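Local structure of 2-C-methyl-D-erythritol 2,4-cyclodiphosphate synthase (Francisella tularensis subsp. tularensis, 3RE3) at residues D52-A57 with K88-K93; Y95-I100 with N124-Q129. The protein probably catalyses the cyclisation that yields 2-C-methyl-D-erythritol 2,4-cyclodiphosphate in non-mevalonate isoprenoid synthesis, as a homotrimer. One frame throughout, in Å; residues are numbered along the deposited sequence. Where two conformers were deposited one is given.

Interaction 1. Residues D52-A57 with K88-K93; sequences DAILGA and KMLDKK. With NA (sodium ion), chain F.
Ile54 and Leu90 face each other between two helices, 45-57 and 79-92, which pack on the mixed beta sheet of this alpha/beta subunit of the YgbB family. Their CA atoms, 7.8 Å apart, are the nearest pair of CA atoms across the two segments. The inner part of the contact is the better enclosed. Here the CG2 branch of Ile54 meets CD1 of Leu90 at 4.5 Å, a light van der Waals touch, while Ile86 also lies against Ile54, and Leu58 and Leu160 lie against Leu90. Leu90 has its CG opposite the backbone N (chi1 -175°), which, with chi2 at 61°, turns CD1 toward Ile54. Branched aliphatic side chains suit this buried seam because their methyl branches offer apolar surface and bring no polar atom that would need a partner. The small side chains of Ala53 and Ala57 let helix 45-57 lie close against strand 151-161.

Toward the solvent side the packing is less enclosed. Met89, present as selenomethionine, is partly exposed. Its chain runs extended (chi2 -173°), carrying Met89 SE out to 4.2 Å from Leu55 CD2. The two side chains meet at a slant, so one methyl group meets the selenium instead of long flanks lying together. Farther round helix 79-92, Lys88, Asp91 and Lys92 are exposed, as befits charged groups on the outer surface, and Lys88 pairs with Glu85. Near its C-terminal end, at the subunit interface, helix 45-57 offers a main-chain carbonyl to a sodium ion, also bound by OD1 of Asn99 of the second subunit. The ion lies 2.9 Å from Gly56 O.

Interaction 2. Residues Y95-I100 with N124-Q129; sequences YSISNI and NILEIQ. With NA (sodium ion), chain B.
In the beta-alpha-beta unit formed by strand 96-105, helix 115-126 and strand 133-138, Ile97 and Ile100 of the first strand receive Leu126 and Ile128 from the end of the helix and the turn after it. Ile97 and Ile128 lie roughly perpendicular, with CG2 of Ile128 4.1 Å from CB of Ile97. Next to this pair, Ile100 and Leu126 reach toward each other tip to tip, CD1 to CD1 at 3.9 Å. In Ile100, CG1 lies anti to the carbonyl carbon (chi1 -66°), sending CD1 out to Leu126. Leu126 CD1 also lies 4.2 Å from CD1 of Ile97, so a single leucine methyl meets both strand isoleucines. Beta-branched isoleucine suits the extended strand, and leucine the helix.

A Schellman motif ends the helix: Glu127, with positive phi (56°), turns the chain so that Ile128 points back at the sheet, while the carboxylate of Glu127 stays on the surface. On the strand, Ser98 and Asn99 form a classic beta bulge opposite Leu159. Asn99, whose amide oxygen can ligate a metal, holds a sodium ion shared with Gly56 O of the third subunit; the ion is 3.0 Å from Asn99 OD1.

The two contacts follow in series along the chain, interaction 1 closing before interaction 2 opens, and their centres lie 11 Å apart on the same side of the subunit's centre. Helix 79-92 is followed, after a short turn, by strand 96-105, and at this junction the contacts touch: Leu90 O and Tyr95 N are 3.2 Å apart, a probable hydrogen bond, while Leu90 CD2 packs 3.9 Å from Ile97 CD1. Leu90 therefore belongs to a continuous apolar layer on the sheet, stretching from helix 45-57 to helix 115-126. Both contacts also border subunit interfaces, so the layer lies close to where the trimer joins.

Interaction 1. Residues D52-A57 with K88-K93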
loop_
_atom_site.group_PDB
_atom_site.type_symbol
_atom_site.label_atom_id
_atom_site.label_comp_id
_atom_site.label_asym_id
_atom_site.label_seq_id
_atom_site.Cartn_x
_atom_site.Cartn_y
_atom_site.Cartn_z
ATOM N N ASP A 52 4.371 11.938 5.116
ATOM C CA ASP A 52 5.113 11.224 4.090
ATOM C C ASP A 52 4.378 11.200 2.748
ATOM O O ASP A 52 5.003 11.364 1.708
ATOM C CB ASP A 52 5.406 9.788 4.546
ATOM C CG ASP A 52 6.610 9.695 5.472
ATOM O OD1 ASP A 52 7.388 10.677 5.542
ATOM O OD2 ASP A 52 6.789 8.630 6.113
ATOM N N ALA A 53 3.064 10.989 2.766
ATOM C CA ALA A 53 2.298 10.897 1.527
ATOM C C ALA A 53 2.305 12.239 0.797
ATOM O O ALA A 53 2.461 12.314 -0.427
ATOM C CB ALA A 53 0.868 10.452 1.811
ATOM N N ILE A 54 2.137 13.299 1.571
ATOM C CA ILE A 54 2.070 14.643 1.026
ATOM C C ILE A 54 3.417 15.081 0.446
ATOM O O ILE A 54 3.482 15.524 -0.693
ATOM C CB ILE A 54 1.539 15.629 2.073
ATOM C CG1 ILE A 54 0.024 15.450 2.205
ATOM C CG2 ILE A 54 1.868 17.057 1.691
ATOM C CD1 ILE A 54 -0.591 16.133 3.400
ATOM N N LEU A 55 4.491 14.936 1.212
ATOM C CA LEU A 55 5.814 15.245 0.696
ATOM C C LEU A 55 6.123 14.300 -0.439
ATOM O O LEU A 55 6.816 14.657 -1.385
ATOM C CB LEU A 55 6.865 15.116 1.785
ATOM C CG LEU A 55 6.572 16.030 2.970
ATOM C CD1 LEU A 55 7.422 15.709 4.172
ATOM C CD2 LEU A 55 6.767 17.469 2.568
ATOM N N GLY A 56 5.604 13.084 -0.344
ATOM C CA GLY A 56 5.778 12.137 -1.425
ATOM C C GLY A 56 5.182 12.661 -2.721
ATOM O O GLY A 56 5.851 12.739 -3.741
ATOM N N ALA A 57 3.912 13.025 -2.671
ATOM C CA ALA A 57 3.236 13.577 -3.841
ATOM C C ALA A 57 3.992 14.756 -4.474
ATOM O O ALA A 57 4.027 14.879 -5.686
ATOM C CB ALA A 57 1.810 13.987 -3.477
ATOM N N LYS A 88 1.860 24.285 5.259
ATOM C CA LYS A 88 2.533 25.450 4.708
ATOM C C LYS A 88 3.385 25.083 3.492
ATOM O O LYS A 88 3.325 25.753 2.462
ATOM C CB LYS A 88 3.427 26.112 5.753
ATOM C CG LYS A 88 2.718 26.854 6.879
ATOM C CD LYS A 88 3.774 27.495 7.786
ATOM C CE LYS A 88 3.295 27.701 9.223
ATOM N NZ LYS A 88 4.370 28.295 10.082
HETATM N N MSE A 89 4.199 24.039 3.611
HETATM C CA MSE A 89 5.015 23.600 2.480
HETATM C C MSE A 89 4.116 23.341 1.287
HETATM O O MSE A 89 4.421 23.737 0.167
HETATM C CB MSE A 89 5.813 22.348 2.828
HETATM C CG MSE A 89 6.739 22.545 4.020
HETATM SE SE MSE A 89 7.957 21.051 4.402
HETATM C CE MSE A 89 9.290 22.040 5.439
ATOM N N LEU A 90 2.989 22.694 1.545
ATOM C CA LEU A 90 1.999 22.459 0.508
ATOM C C LEU A 90 1.569 23.760 -0.195
ATOM O O LEU A 90 1.468 23.805 -1.424
ATOM C CB LEU A 90 0.801 21.709 1.089
ATOM C CG LEU A 90 -0.322 21.257 0.162
ATOM C CD1 LEU A 90 0.176 20.297 -0.900
ATOM C CD2 LEU A 90 -1.406 20.609 0.988
ATOM N N ASP A 91 1.323 24.820 0.569
ATOM C CA ASP A 91 0.888 26.082 -0.036
ATOM C C ASP A 91 1.998 26.737 -0.857
ATOM O O ASP A 91 1.746 27.264 -1.937
ATOM C CB ASP A 91 0.340 27.052 1.018
ATOM C CG ASP A 91 -0.933 26.534 1.692
ATOM O OD1 ASP A 91 -1.463 25.489 1.255
ATOM O OD2 ASP A 91 -1.410 27.181 2.654
ATOM N N LYS A 92 3.225 26.698 -0.350
ATOM C CA LYS A 92 4.370 27.269 -1.059
ATOM C C LYS A 92 4.602 26.585 -2.397
ATOM O O LYS A 92 5.103 27.199 -3.327
ATOM C CB LYS A 92 5.654 27.176 -0.224
ATOM C CG LYS A 92 5.596 27.845 1.147
ATOM C CD LYS A 92 5.592 29.363 1.043
ATOM C CE LYS A 92 6.010 30.019 2.358
ATOM N NZ LYS A 92 7.470 29.859 2.637
ATOM N N LYS A 93 4.265 25.305 -2.493
ATOM C CA LYS A 93 4.406 24.598 -3.761
ATOM C C LYS A 93 3.151 24.789 -4.588
ATOM O O LYS A 93 3.092 24.365 -5.732
ATOM C CB LYS A 93 4.671 23.100 -3.557
ATOM C CG LYS A 93 6.054 22.742 -3.004
ATOM C CD LYS A 93 7.196 23.316 -3.848
ATOM C CE LYS A 93 8.173 22.242 -4.329
ATOM N NZ LYS A 93 7.627 21.388 -5.432
HETATM NA NA NA F . 6.285 12.292 -6.596
#

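Interaction 2. Residues Y95-I100 with N124-Q129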
loop_
_atom_site.group_PDB
_atom_site.type_symbol
_atom_site.label_atom_id
_atom_site.label_comp_id
_atom_site.label_asym_id
_atom_site.label_seq_id
_atom_site.Cartn_x
_atom_site.Cartn_y
_atom_site.Cartn_z
ATOM N N TYR A 95 0.033 23.514 -4.301
ATOM C CA TYR A 95 -0.838 22.396 -4.560
ATOM C C TYR A 95 -1.910 22.384 -3.492
ATOM O O TYR A 95 -1.725 22.947 -2.408
ATOM C CB TYR A 95 -0.051 21.091 -4.575
ATOM C CG TYR A 95 0.446 20.709 -5.948
ATOM C CD1 TYR A 95 1.704 21.113 -6.394
ATOM C CD2 TYR A 95 -0.355 19.960 -6.802
ATOM C CE1 TYR A 95 2.151 20.772 -7.646
ATOM C CE2 TYR A 95 0.074 19.620 -8.061
ATOM C CZ TYR A 95 1.330 20.023 -8.485
ATOM O OH TYR A 95 1.763 19.674 -9.753
ATOM N N SER A 96 -3.047 21.787 -3.836
ATOM C CA SER A 96 -4.166 21.629 -2.923
ATOM C C SER A 96 -4.446 20.144 -2.705
ATOM O O SER A 96 -4.116 19.301 -3.538
ATOM C CB SER A 96 -5.431 22.276 -3.499
ATOM O OG SER A 96 -5.320 23.685 -3.643
ATOM N N ILE A 97 -5.077 19.815 -1.590
ATOM C CA ILE A 97 -5.543 18.452 -1.411
ATOM C C ILE A 97 -6.869 18.219 -2.121
ATOM O O ILE A 97 -7.861 18.875 -1.841
ATOM C CB ILE A 97 -5.707 18.099 0.079
ATOM C CG1 ILE A 97 -4.334 18.013 0.735
ATOM C CG2 ILE A 97 -6.490 16.795 0.244
ATOM C CD1 ILE A 97 -4.365 18.383 2.161
ATOM N N SER A 98 -6.881 17.260 -3.028
ATOM C CA SER A 98 -8.131 16.751 -3.536
ATOM C C SER A 98 -8.758 15.879 -2.449
ATOM O O SER A 98 -9.815 16.203 -1.916
ATOM C CB SER A 98 -7.883 15.941 -4.792
ATOM O OG SER A 98 -9.095 15.413 -5.277
ATOM N N ASN A 99 -8.099 14.770 -2.115
ATOM C CA ASN A 99 -8.566 13.912 -1.025
ATOM C C ASN A 99 -7.488 13.026 -0.417
ATOM O O ASN A 99 -6.440 12.797 -1.012
ATOM C CB ASN A 99 -9.779 13.076 -1.450
ATOM C CG ASN A 99 -9.395 11.793 -2.168
ATOM O OD1 ASN A 99 -9.643 10.705 -1.666
ATOM N ND2 ASN A 99 -8.812 11.915 -3.354
ATOM N N ILE A 100 -7.753 12.533 0.784
ATOM C CA ILE A 100 -6.821 11.659 1.475
ATOM C C ILE A 100 -7.513 10.397 1.953
ATOM O O ILE A 100 -8.596 10.472 2.537
ATOM C CB ILE A 100 -6.225 12.358 2.694
ATOM C CG1 ILE A 100 -5.358 13.526 2.242
ATOM C CG2 ILE A 100 -5.429 11.364 3.525
ATOM C CD1 ILE A 100 -4.977 14.449 3.353
ATOM N N ASN A 124 -9.288 19.875 10.038
ATOM C CA ASN A 124 -9.185 21.227 10.543
ATOM C C ASN A 124 -7.808 21.796 10.277
ATOM O O ASN A 124 -7.674 22.863 9.697
ATOM C CB ASN A 124 -9.504 21.276 12.036
ATOM C CG ASN A 124 -9.588 22.692 12.565
ATOM O OD1 ASN A 124 -10.571 23.386 12.344
ATOM N ND2 ASN A 124 -8.554 23.127 13.261
ATOM N N ILE A 125 -6.782 21.074 10.700
ATOM C CA ILE A 125 -5.410 21.556 10.545
ATOM C C ILE A 125 -5.100 21.770 9.068
ATOM O O ILE A 125 -4.419 22.719 8.689
ATOM C CB ILE A 125 -4.371 20.579 11.107
ATOM C CG1 ILE A 125 -4.507 20.473 12.621
ATOM C CG2 ILE A 125 -2.963 21.032 10.730
ATOM C CD1 ILE A 125 -4.328 19.067 13.134
ATOM N N LEU A 126 -5.608 20.864 8.241
ATOM C CA LEU A 126 -5.315 20.860 6.823
ATOM C C LEU A 126 -6.262 21.778 6.067
ATOM O O LEU A 126 -6.058 22.068 4.885
ATOM C CB LEU A 126 -5.420 19.443 6.278
ATOM C CG LEU A 126 -4.318 18.477 6.711
ATOM C CD1 LEU A 126 -4.598 17.078 6.180
ATOM C CD2 LEU A 126 -2.968 18.991 6.224
ATOM N N GLU A 127 -7.303 22.223 6.761
ATOM C CA GLU A 127 -8.282 23.127 6.182
ATOM C C GLU A 127 -8.888 22.539 4.921
ATOM O O GLU A 127 -8.870 23.162 3.865
ATOM C CB GLU A 127 -7.629 24.469 5.897
ATOM C CG GLU A 127 -7.040 25.093 7.134
ATOM C CD GLU A 127 -6.115 26.231 6.812
ATOM O OE1 GLU A 127 -6.540 27.150 6.068
ATOM O OE2 GLU A 127 -4.961 26.192 7.295
ATOM N N ILE A 128 -9.388 21.315 5.038
ATOM C CA ILE A 128 -10.195 20.697 4.000
ATOM C C ILE A 128 -11.476 20.202 4.653
ATOM O O ILE A 128 -11.642 20.284 5.869
ATOM C CB ILE A 128 -9.509 19.472 3.405
ATOM C CG1 ILE A 128 -9.353 18.399 4.495
ATOM C CG2 ILE A 128 -8.178 19.839 2.798
ATOM C CD1 ILE A 128 -7.997 17.741 4.539
ATOM N N GLN A 129 -12.364 19.651 3.842
ATOM C CA GLN A 129 -13.590 19.070 4.358
ATOM C C GLN A 129 -13.324 17.700 4.979
ATOM O O GLN A 129 -12.455 16.949 4.527
ATOM C CB GLN A 129 -14.632 18.954 3.243
ATOM C CG GLN A 129 -15.094 20.289 2.709
ATOM C CD GLN A 129 -15.446 21.249 3.829
ATOM O OE1 GLN A 129 -16.428 21.046 4.551
ATOM N NE2 GLN A 129 -14.634 22.293 3.995
HETATM NA NA NA B . -11.225 10.364 0.852
#